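Local coordinates for type C neurotoxin (Clostridium botulinum, PDB 3PME), which probably attaches the botulinum C/D mosaic neurotoxin to nerve cell membranes, serving as its receptor-binding domain, with gangliosides and phosphatidylethanolamine as likely partners, at residues N186-E189 with N190-L193; T82-H85 with N86-I90; N36-Y39 with T40-K44; Y127-L131 with S132-Y136. All coordinates share one frame; numbering follows the deposited sequence.

Interaction 1: N186-E189 with N190-L193; sequences NIDE and NQML
Gln191 turns its amide back beside the entry of the type I beta turn Asp188-Gln191, so that its backbone and its side chain both bind Asp188. The turn's own bond runs from Gln191 N to Asp188 O at 3.0 Å. In return Gln191 OE1 accepts from Asp188 N at 2.8 Å, a fairly straight bond of 158°. With CG beside the backbone N (chi1 -68°) and the chain extended beyond it, the amide lies alongside the Asp188 carboxylate, the two planes stacked only 7° apart. Its NE2 is fixed by Asp80 O, which leaves OE1 turned toward the turn. Glu189 and Asn190, at the corner, send their side chains the same way, and Glu189 CG lies 3.9 Å from Asn190 OD1. Behind the turn, Met192 bends its thioether back until CE lies 3.2 Å from Glu189 O, while Ile187 packs its CD1 near Gln191 O. The turn links strands 178-181 and 193-201 of the N-terminal, concanavalin-like part of the receptor-binding domain. A water completes the grip on the amide oxygen, donating to Gln191 OE1 at 2.7 Å and to Asn186 O.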
loop_
_atom_site.group_PDB
_atom_site.type_symbol
_atom_site.label_atom_id
_atom_site.label_comp_id
_atom_site.label_asym_id
_atom_site.label_seq_id
_atom_site.Cartn_x
_atom_site.Cartn_y
_atom_site.Cartn_z
ATOM N N ASN A 186 18.897 -0.825 -18.672
ATOM C CA ASN A 186 18.204 0.340 -19.187
ATOM C C ASN A 186 16.738 0.246 -18.807
ATOM O O ASN A 186 16.106 -0.799 -18.981
ATOM C CB ASN A 186 18.355 0.426 -20.706
ATOM C CG ASN A 186 17.870 1.750 -21.265
ATOM O OD1 ASN A 186 17.288 2.567 -20.549
ATOM N ND2 ASN A 186 18.109 1.972 -22.554
ATOM N N ILE A 187 16.205 1.330 -18.261
ATOM C CA ILE A 187 14.798 1.375 -17.895
ATOM C C ILE A 187 14.166 2.667 -18.390
ATOM O O ILE A 187 14.817 3.715 -18.416
ATOM C CB ILE A 187 14.606 1.246 -16.374
ATOM C CG1 ILE A 187 15.360 2.352 -15.638
ATOM C CG2 ILE A 187 15.080 -0.118 -15.897
ATOM C CD1 ILE A 187 15.201 2.296 -14.132
ATOM N N ASP A 188 12.901 2.577 -18.791
ATOM C CA ASP A 188 12.144 3.726 -19.289
ATOM C C ASP A 188 11.755 4.657 -18.140
ATOM O O ASP A 188 11.880 4.296 -16.969
ATOM C CB ASP A 188 10.890 3.246 -20.026
ATOM C CG ASP A 188 11.203 2.224 -21.115
ATOM O OD1 ASP A 188 12.314 2.282 -21.687
ATOM O OD2 ASP A 188 10.338 1.364 -21.400
ATOM N N GLU A 189 11.269 5.851 -18.474
ATOM C CA GLU A 189 10.972 6.863 -17.458
ATOM C C GLU A 189 9.941 6.405 -16.422
ATOM O O GLU A 189 9.986 6.830 -15.269
ATOM C CB GLU A 189 10.526 8.183 -18.104
ATOM C CG GLU A 189 9.274 8.079 -18.967
ATOM C CD GLU A 189 8.822 9.427 -19.512
ATOM O OE1 GLU A 189 9.083 10.458 -18.853
ATOM O OE2 GLU A 189 8.202 9.454 -20.598
ATOM N N ASN A 190 9.015 5.545 -16.834
ATOM C CA ASN A 190 7.962 5.078 -15.936
ATOM C C ASN A 190 8.353 3.815 -15.169
ATOM O O ASN A 190 7.557 3.255 -14.417
ATOM C CB ASN A 190 6.671 4.832 -16.713
ATOM C CG ASN A 190 6.066 6.111 -17.260
ATOM O OD1 ASN A 190 6.227 7.186 -16.679
ATOM N ND2 ASN A 190 5.355 5.996 -18.378
ATOM N N GLN A 191 9.577 3.353 -15.383
ATOM C CA GLN A 191 10.055 2.172 -14.679
ATOM C C GLN A 191 10.856 2.586 -13.448
ATOM O O GLN A 191 11.909 3.215 -13.551
ATOM C CB GLN A 191 10.867 1.277 -15.624
ATOM C CG GLN A 191 9.995 0.650 -16.711
ATOM C CD GLN A 191 10.768 -0.224 -17.676
ATOM O OE1 GLN A 191 11.903 0.081 -18.036
ATOM N NE2 GLN A 191 10.146 -1.313 -18.111
ATOM N N MET A 192 10.324 2.252 -12.280
ATOM C CA MET A 192 10.881 2.718 -11.020
ATOM C C MET A 192 10.369 1.825 -9.901
ATOM O O MET A 192 9.399 1.101 -10.073
ATOM C CB MET A 192 10.467 4.174 -10.767
ATOM C CG MET A 192 8.960 4.364 -10.528
ATOM S SD MET A 192 8.421 6.081 -10.657
ATOM C CE MET A 192 8.673 6.366 -12.405
ATOM N N LEU A 193 11.036 1.877 -8.757
ATOM C CA LEU A 193 10.557 1.174 -7.578
ATOM C C LEU A 193 11.006 1.895 -6.327
ATOM O O LEU A 193 11.934 2.713 -6.358
ATOM C CB LEU A 193 11.066 -0.275 -7.556
ATOM C CG LEU A 193 12.568 -0.493 -7.372
ATOM C CD1 LEU A 193 12.945 -0.564 -5.910
ATOM C CD2 LEU A 193 12.993 -1.771 -8.067
HETATM O O HOH W 1 13.392 -1.961 -19.096
#

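Interaction 2: T82-H85 with N86-I90; sequences TNSH and NEYTI
The Tyr88 ring meets Ser84 at its edge: Ser84 OG lies in the ring plane, next to the phenol oxygen, and the contact is made at the hydroxyl end and not over a face. Ile187 CG2 packs against the ring at CE1. The amide of Asn86, a second flat group at the contact, comes near Ser84 OG through its CG, while its CB approaches the same oxygen at 3.5 Å.

Ser84 OG is the joint of the contact. It donates to Tyr88 OH over a short 2.6 Å, and it accepts from Asn86 N at 3.2 Å, with an N-H...O angle of 156°. The serine thus ties the backbone two residues on to the side chain four residues on, and its proton is committed to the phenol. What puts the hydroxyl there is a first torsion of 179°, which swings OG away from the serine's own N and in beside its carbonyl carbon, toward the chain that follows. Ser84 CB follows its oxygen to 3.3 Å from Tyr88 OH and rests near Tyr88 CE2.

Most of this bend lies at the surface, but the tyrosine is buried and anchors it from within. The Tyr88 side chain also packs on Glu185, in the loop that follows strand 178-181. The bend carries the chain from the short helix 79-82 into strand 87-90, which pairs antiparallel with strand 100-105: Asn86 bonds through its backbone to Asn106, and Tyr88 to Ile104.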
loop_
_atom_site.group_PDB
_atom_site.type_symbol
_atom_site.label_atom_id
_atom_site.label_comp_id
_atom_site.label_asym_id
_atom_site.label_seq_id
_atom_site.Cartn_x
_atom_site.Cartn_y
_atom_site.Cartn_z
ATOM N N THR A 82 6.796 -3.675 -13.635
ATOM C CA THR A 82 6.131 -4.950 -13.371
ATOM C C THR A 82 5.731 -5.658 -14.664
ATOM O O THR A 82 5.836 -6.882 -14.777
ATOM C CB THR A 82 4.878 -4.735 -12.499
ATOM O OG1 THR A 82 5.279 -4.186 -11.235
ATOM C CG2 THR A 82 4.133 -6.052 -12.271
ATOM N N ASN A 83 5.291 -4.867 -15.638
ATOM C CA ASN A 83 4.831 -5.369 -16.933
ATOM C C ASN A 83 5.954 -5.934 -17.796
ATOM O O ASN A 83 5.714 -6.695 -18.733
ATOM C CB ASN A 83 4.109 -4.244 -17.684
ATOM C CG ASN A 83 3.509 -4.699 -19.000
ATOM O OD1 ASN A 83 2.713 -5.642 -19.040
ATOM N ND2 ASN A 83 3.876 -4.019 -20.090
ATOM N N SER A 84 7.186 -5.562 -17.480
ATOM C CA SER A 84 8.339 -6.011 -18.252
ATOM C C SER A 84 8.633 -7.506 -18.077
ATOM O O SER A 84 8.620 -8.032 -16.962
ATOM C CB SER A 84 9.569 -5.190 -17.872
ATOM O OG SER A 84 10.702 -5.616 -18.597
ATOM N N HIS A 85 8.915 -8.181 -19.187
ATOM C CA HIS A 85 9.251 -9.596 -19.157
ATOM C C HIS A 85 10.698 -9.803 -18.736
ATOM O O HIS A 85 11.111 -10.926 -18.436
ATOM C CB HIS A 85 9.044 -10.219 -20.543
ATOM C CG HIS A 85 7.612 -10.314 -20.960
ATOM N ND1 HIS A 85 6.959 -9.295 -21.620
ATOM C CD2 HIS A 85 6.710 -11.315 -20.829
ATOM C CE1 HIS A 85 5.714 -9.660 -21.869
ATOM N NE2 HIS A 85 5.537 -10.880 -21.397
ATOM N N ASN A 86 11.468 -8.719 -18.734
ATOM C CA ASN A 86 12.906 -8.789 -18.487
ATOM C C ASN A 86 13.259 -9.038 -17.018
ATOM O O ASN A 86 12.392 -8.981 -16.139
ATOM C CB ASN A 86 13.596 -7.514 -18.979
ATOM C CG ASN A 86 13.334 -7.237 -20.454
ATOM O OD1 ASN A 86 12.855 -8.106 -21.186
ATOM N ND2 ASN A 86 13.635 -6.017 -20.892
ATOM N N GLU A 87 14.536 -9.326 -16.776
ATOM C CA GLU A 87 15.063 -9.532 -15.432
ATOM C C GLU A 87 15.927 -8.353 -15.004
ATOM O O GLU A 87 16.779 -7.897 -15.763
ATOM C CB GLU A 87 15.897 -10.814 -15.381
ATOM C CG GLU A 87 16.648 -11.001 -14.074
ATOM C CD GLU A 87 17.494 -12.255 -14.079
ATOM O OE1 GLU A 87 16.914 -13.359 -14.029
ATOM O OE2 GLU A 87 18.735 -12.135 -14.145
ATOM N N TYR A 88 15.696 -7.856 -13.792
ATOM C CA TYR A 88 16.442 -6.717 -13.266
ATOM C C TYR A 88 17.010 -7.082 -11.903
ATOM O O TYR A 88 16.263 -7.480 -11.013
ATOM C CB TYR A 88 15.525 -5.493 -13.107
ATOM C CG TYR A 88 14.771 -5.114 -14.371
ATOM C CD1 TYR A 88 15.256 -4.138 -15.224
ATOM C CD2 TYR A 88 13.592 -5.764 -14.720
ATOM C CE1 TYR A 88 14.576 -3.803 -16.391
ATOM C CE2 TYR A 88 12.909 -5.435 -15.879
ATOM C CZ TYR A 88 13.408 -4.457 -16.707
ATOM O OH TYR A 88 12.728 -4.142 -17.866
ATOM N N THR A 89 18.322 -6.957 -11.734
ATOM C CA THR A 89 18.897 -7.087 -10.402
ATOM C C THR A 89 18.652 -5.788 -9.646
ATOM O O THR A 89 18.973 -4.710 -10.140
ATOM C CB THR A 89 20.403 -7.396 -10.460
ATOM O OG1 THR A 89 20.596 -8.676 -11.077
ATOM C CG2 THR A 89 20.996 -7.433 -9.057
ATOM N N ILE A 90 18.076 -5.889 -8.451
ATOM C CA ILE A 90 17.728 -4.716 -7.662
ATOM C C ILE A 90 18.627 -4.544 -6.434
ATOM O O ILE A 90 18.986 -3.426 -6.066
ATOM C CB ILE A 90 16.269 -4.812 -7.177
ATOM C CG1 ILE A 90 15.330 -5.009 -8.373
ATOM C CG2 ILE A 90 15.890 -3.594 -6.339
ATOM C CD1 ILE A 90 15.544 -4.027 -9.464
#

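Interaction 3: N36-Y39 with T40-K44; sequences NTIY and TNDFK
Backbone-to-side-chain bonds carry this contact, for the Asp42 carboxylate takes N-H groups from three successive residues. Asp42 OD1 accepts from Thr37 N at 2.9 Å on its syn side, tilted somewhat out of the carboxylate plane. Asp42 OD2 accepts twice: Ile38 N also comes syn, at 2.8 Å, whereas Tyr39 N reaches it from well above the plane, by the straighter bond (173°). With chi1 at 81°, CG sits between the aspartate's backbone N and its carbonyl carbon, and the carboxylate faces back into the loop. Several converging N-H dipoles would favour the ionised form of this buried group.

Two backbone-to-backbone bonds close the loop near the carboxylate. Asn36 N donates to Asp42 O at 3.0 Å, and Asp42 N to Tyr39 O, also at 3.0 Å, the latter closing a type I beta turn from Tyr39 to Asp42.

One water-mediated link is added: the water donates to Asp42 OD1 at 2.7 Å and accepts from Thr37 OG1.

Van der Waals contact is modest. The Asn36 amide lies over the backbone of the turn, with OD1 3.3 Å from Thr40 CA. The Tyr39 ring leads away from the turn, its hydroxyl bonded to Gly228 O, its ring edge-to-face with Trp140 and in cation-pi contact with Arg196.

The whole is a beta hairpin connection between the antiparallel strands 34-35 and 42-45, organised round one aspartate, in the concanavalin-like jelly roll of clostridial neurotoxin receptor-binding domains.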
loop_
_atom_site.group_PDB
_atom_site.type_symbol
_atom_site.label_atom_id
_atom_site.label_comp_id
_atom_site.label_asym_id
_atom_site.label_seq_id
_atom_site.Cartn_x
_atom_site.Cartn_y
_atom_site.Cartn_z
ATOM N N ASN A 36 13.152 9.392 1.424
ATOM C CA ASN A 36 12.117 9.937 2.283
ATOM C C ASN A 36 11.103 10.726 1.472
ATOM O O ASN A 36 10.858 11.914 1.728
ATOM C CB ASN A 36 12.746 10.820 3.363
ATOM C CG ASN A 36 11.747 11.273 4.402
ATOM O OD1 ASN A 36 10.590 10.852 4.399
ATOM N ND2 ASN A 36 12.191 12.143 5.301
ATOM N N THR A 37 10.525 10.082 0.469
ATOM C CA THR A 37 9.540 10.766 -0.366
ATOM C C THR A 37 8.097 10.413 0.001
ATOM O O THR A 37 7.205 11.266 -0.079
ATOM C CB THR A 37 9.794 10.531 -1.862
ATOM O OG1 THR A 37 9.646 9.140 -2.173
ATOM C CG2 THR A 37 11.195 10.990 -2.243
ATOM N N ILE A 38 7.866 9.165 0.409
ATOM C CA ILE A 38 6.532 8.715 0.819
ATOM C C ILE A 38 6.542 8.307 2.288
ATOM O O ILE A 38 5.694 8.736 3.074
ATOM C CB ILE A 38 6.073 7.502 -0.021
ATOM C CG1 ILE A 38 6.101 7.831 -1.518
ATOM C CG2 ILE A 38 4.687 7.038 0.422
ATOM C CD1 ILE A 38 5.848 6.637 -2.416
ATOM N N TYR A 39 7.508 7.461 2.645
ATOM C CA TYR A 39 7.725 7.018 4.015
ATOM C C TYR A 39 9.118 7.438 4.461
ATOM O O TYR A 39 10.046 7.489 3.650
ATOM C CB TYR A 39 7.617 5.485 4.113
ATOM C CG TYR A 39 6.199 4.977 4.126
ATOM C CD1 TYR A 39 5.475 4.930 5.308
ATOM C CD2 TYR A 39 5.575 4.556 2.955
ATOM C CE1 TYR A 39 4.171 4.471 5.331
ATOM C CE2 TYR A 39 4.276 4.087 2.968
ATOM C CZ TYR A 39 3.581 4.047 4.157
ATOM O OH TYR A 39 2.278 3.597 4.197
ATOM N N THR A 40 9.264 7.694 5.756
ATOM C CA THR A 40 10.518 8.196 6.319
ATOM C C THR A 40 11.761 7.443 5.865
ATOM O O THR A 40 12.745 8.052 5.463
ATOM C CB THR A 40 10.473 8.204 7.846
ATOM O OG1 THR A 40 9.438 9.098 8.281
ATOM C CG2 THR A 40 11.797 8.666 8.411
ATOM N N ASN A 41 11.711 6.119 5.926
ATOM C CA ASN A 41 12.889 5.308 5.650
ATOM C C ASN A 41 12.883 4.739 4.234
ATOM O O ASN A 41 13.441 3.661 3.990
ATOM C CB ASN A 41 13.005 4.188 6.681
ATOM C CG ASN A 41 13.124 4.727 8.100
ATOM O OD1 ASN A 41 13.821 5.721 8.338
ATOM N ND2 ASN A 41 12.446 4.082 9.045
ATOM N N ASP A 42 12.259 5.456 3.297
ATOM C CA ASP A 42 12.197 4.963 1.920
ATOM C C ASP A 42 13.279 5.526 1.010
ATOM O O ASP A 42 13.953 6.502 1.344
ATOM C CB ASP A 42 10.783 5.068 1.300
ATOM C CG ASP A 42 10.445 6.445 0.772
ATOM O OD1 ASP A 42 11.345 7.265 0.482
ATOM O OD2 ASP A 42 9.233 6.694 0.618
ATOM N N PHE A 43 13.483 4.850 -0.112
ATOM C CA PHE A 43 14.329 5.351 -1.169
ATOM C C PHE A 43 13.806 4.856 -2.507
ATOM O O PHE A 43 13.146 3.814 -2.584
ATOM C CB PHE A 43 15.819 5.035 -0.947
ATOM C CG PHE A 43 16.128 3.579 -0.707
ATOM C CD1 PHE A 43 16.149 3.063 0.583
ATOM C CD2 PHE A 43 16.440 2.744 -1.765
ATOM C CE1 PHE A 43 16.461 1.729 0.812
ATOM C CE2 PHE A 43 16.758 1.402 -1.544
ATOM C CZ PHE A 43 16.768 0.903 -0.255
ATOM N N LYS A 44 14.065 5.630 -3.549
ATOM C CA LYS A 44 13.518 5.366 -4.862
ATOM C C LYS A 44 14.641 5.039 -5.828
ATOM O O LYS A 44 15.654 5.745 -5.883
ATOM C CB LYS A 44 12.760 6.608 -5.341
ATOM C CG LYS A 44 12.004 6.446 -6.641
ATOM C CD LYS A 44 11.339 7.767 -7.039
ATOM C CE LYS A 44 10.522 7.619 -8.307
ATOM N NZ LYS A 44 9.909 8.919 -8.703
HETATM O O HOH W 2 12.014 7.869 -2.063
#

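Interaction 4: Y127-L131 with S132-Y136; sequences YSESL and SHTGY
Tyr136 N donates to Tyr127 O at 2.8 Å, with an N-H...O angle of 160°, and closes the mouth of a loop whose two ends lie side by side. The same carbonyl oxygen sits at the edge of the Tyr136 ring, in its plane, 3.3 Å from CD2. Beside it Tyr127 CB packs on Tyr136 CD2.

At the far end Ser132 N bonds to Glu129 O at 3.1 Å, and more weakly to Ser128 O. The Glu129 side chain, extended beyond CG, runs back across the loop to Gly135 and brings OE1 to 3.1 Å from Thr134 OG1, though whether that hydroxyl gives it its proton is unsettled. Thr134 OG1 also shares a hydrogen bond with Ser132 OG at 2.7 Å. Gly135 CA lies 3.9 Å from Glu129 CD and 4.0 Å from Ser128 O, so the backbone here passes close to the Glu129 limb of the loop.

A second shell holds these groups. Ser128 OG accepts from Leu131 N at 2.9 Å, an ST motif made possible by a first torsion of 178° that carries OG away from its own N. A water spans the loop, donating to Ser128 O and Ser132 O. Farther out, Asp126 OD1 takes the N-H of Glu129, and Lys139 NZ binds the carbonyls of His133 and Gly135.

Two successive beta turns, type I' from Glu129 to Ser132 and type I from Ser132 to Gly135, thus shape the connection between strands 120-126 and 141-148, which belong to the two different sheets of the concanavalin-like sandwich.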
loop_
_atom_site.group_PDB
_atom_site.type_symbol
_atom_site.label_atom_id
_atom_site.label_comp_id
_atom_site.label_asym_id
_atom_site.label_seq_id
_atom_site.Cartn_x
_atom_site.Cartn_y
_atom_site.Cartn_z
ATOM N N TYR A 127 4.063 -11.369 -7.672
ATOM C CA TYR A 127 3.328 -10.310 -7.003
ATOM C C TYR A 127 2.368 -9.632 -7.976
ATOM O O TYR A 127 1.441 -8.971 -7.539
ATOM C CB TYR A 127 4.281 -9.283 -6.361
ATOM C CG TYR A 127 5.014 -8.460 -7.381
ATOM C CD1 TYR A 127 4.447 -7.302 -7.897
ATOM C CD2 TYR A 127 6.264 -8.837 -7.840
ATOM C CE1 TYR A 127 5.109 -6.543 -8.852
ATOM C CE2 TYR A 127 6.928 -8.094 -8.805
ATOM C CZ TYR A 127 6.345 -6.945 -9.302
ATOM O OH TYR A 127 7.011 -6.224 -10.248
ATOM N N SER A 128 2.572 -9.836 -9.279
ATOM C CA SER A 128 1.777 -9.129 -10.298
ATOM C C SER A 128 0.405 -9.751 -10.534
ATOM O O SER A 128 -0.596 -9.043 -10.650
ATOM C CB SER A 128 2.534 -9.094 -11.624
ATOM O OG SER A 128 1.766 -8.453 -12.639
ATOM N N GLU A 129 0.364 -11.075 -10.627
ATOM C CA GLU A 129 -0.857 -11.776 -11.025
ATOM C C GLU A 129 -1.447 -11.189 -12.311
ATOM O O GLU A 129 -2.639 -10.874 -12.371
ATOM C CB GLU A 129 -1.887 -11.730 -9.899
ATOM C CG GLU A 129 -1.425 -12.408 -8.622
ATOM C CD GLU A 129 -2.390 -12.199 -7.475
ATOM O OE1 GLU A 129 -3.593 -11.965 -7.736
ATOM O OE2 GLU A 129 -1.943 -12.262 -6.311
ATOM N N SER A 130 -0.602 -11.042 -13.329
ATOM C CA SER A 130 -1.005 -10.480 -14.622
ATOM C C SER A 130 -1.577 -9.072 -14.500
ATOM O O SER A 130 -2.581 -8.741 -15.138
ATOM C CB SER A 130 -2.007 -11.400 -15.330
ATOM O OG SER A 130 -1.416 -12.652 -15.628
ATOM N N LEU A 131 -0.927 -8.245 -13.684
ATOM C CA LEU A 131 -1.338 -6.856 -13.479
ATOM C C LEU A 131 -2.768 -6.742 -12.960
ATOM O O LEU A 131 -3.431 -5.721 -13.162
ATOM C CB LEU A 131 -1.189 -6.042 -14.770
ATOM C CG LEU A 131 0.209 -5.908 -15.375
ATOM C CD1 LEU A 131 0.156 -5.096 -16.667
ATOM C CD2 LEU A 131 1.178 -5.275 -14.386
ATOM N N SER A 132 -3.237 -7.789 -12.290
ATOM C CA SER A 132 -4.567 -7.789 -11.695
ATOM C C SER A 132 -4.686 -6.749 -10.588
ATOM O O SER A 132 -3.729 -6.482 -9.859
ATOM C CB SER A 132 -4.898 -9.169 -11.129
ATOM O OG SER A 132 -6.154 -9.150 -10.475
ATOM N N HIS A 133 -5.870 -6.166 -10.450
ATOM C CA HIS A 133 -6.095 -5.208 -9.379
ATOM C C HIS A 133 -6.189 -5.931 -8.034
ATOM O O HIS A 133 -6.231 -5.304 -6.973
ATOM C CB HIS A 133 -7.333 -4.360 -9.682
ATOM C CG HIS A 133 -7.258 -3.647 -11.001
ATOM N ND1 HIS A 133 -8.375 -3.320 -11.740
ATOM C CD2 HIS A 133 -6.194 -3.215 -11.720
ATOM C CE1 HIS A 133 -8.004 -2.707 -12.851
ATOM N NE2 HIS A 133 -6.685 -2.632 -12.864
ATOM N N THR A 134 -6.182 -7.261 -8.093
ATOM C CA THR A 134 -6.145 -8.095 -6.900
ATOM C C THR A 134 -4.698 -8.381 -6.496
ATOM O O THR A 134 -4.431 -8.869 -5.397
ATOM C CB THR A 134 -6.881 -9.435 -7.121
ATOM O OG1 THR A 134 -6.128 -10.262 -8.020
ATOM C CG2 THR A 134 -8.269 -9.193 -7.697
ATOM N N GLY A 135 -3.769 -8.086 -7.400
ATOM C CA GLY A 135 -2.353 -8.275 -7.135
ATOM C C GLY A 135 -1.694 -7.080 -6.469
ATOM O O GLY A 135 -2.375 -6.184 -5.959
ATOM N N TYR A 136 -0.362 -7.051 -6.503
ATOM C CA TYR A 136 0.410 -6.036 -5.791
ATOM C C TYR A 136 1.162 -5.076 -6.707
ATOM O O TYR A 136 2.091 -4.404 -6.263
ATOM C CB TYR A 136 1.442 -6.697 -4.865
ATOM C CG TYR A 136 0.896 -7.723 -3.897
ATOM C CD1 TYR A 136 0.514 -7.364 -2.612
ATOM C CD2 TYR A 136 0.779 -9.056 -4.273
ATOM C CE1 TYR A 136 0.019 -8.314 -1.722
ATOM C CE2 TYR A 136 0.291 -10.008 -3.397
ATOM C CZ TYR A 136 -0.087 -9.630 -2.127
ATOM O OH TYR A 136 -0.574 -10.593 -1.267
HETATM O O HOH W 3 -1.191 -6.581 -9.685
#

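How the interactions relate
All four contacts lie in loops, or where loops run into strands, of the N-terminal, concanavalin-like part of the domain, and they follow one another along the chain in the order 3, 2, 4, 1. Interaction 2 is the common neighbour of two others. It meets interaction 1, centres about 10 Å apart, where Leu193 CD2 packs on Ile90 CD1 at 3.7 Å. It meets interaction 4, about 15 Å away between centres, through a probable hydrogen bond between Thr82 OG1 and Tyr127 OH (2.9 Å), with Leu131 resting on Thr82 and Asn83. Interaction 3 joins through interaction 1 instead: Met192 SD lies 3.5 Å from Lys44 CE. Interactions 3 and 4 stay apart, about 12 Å between nearest atoms.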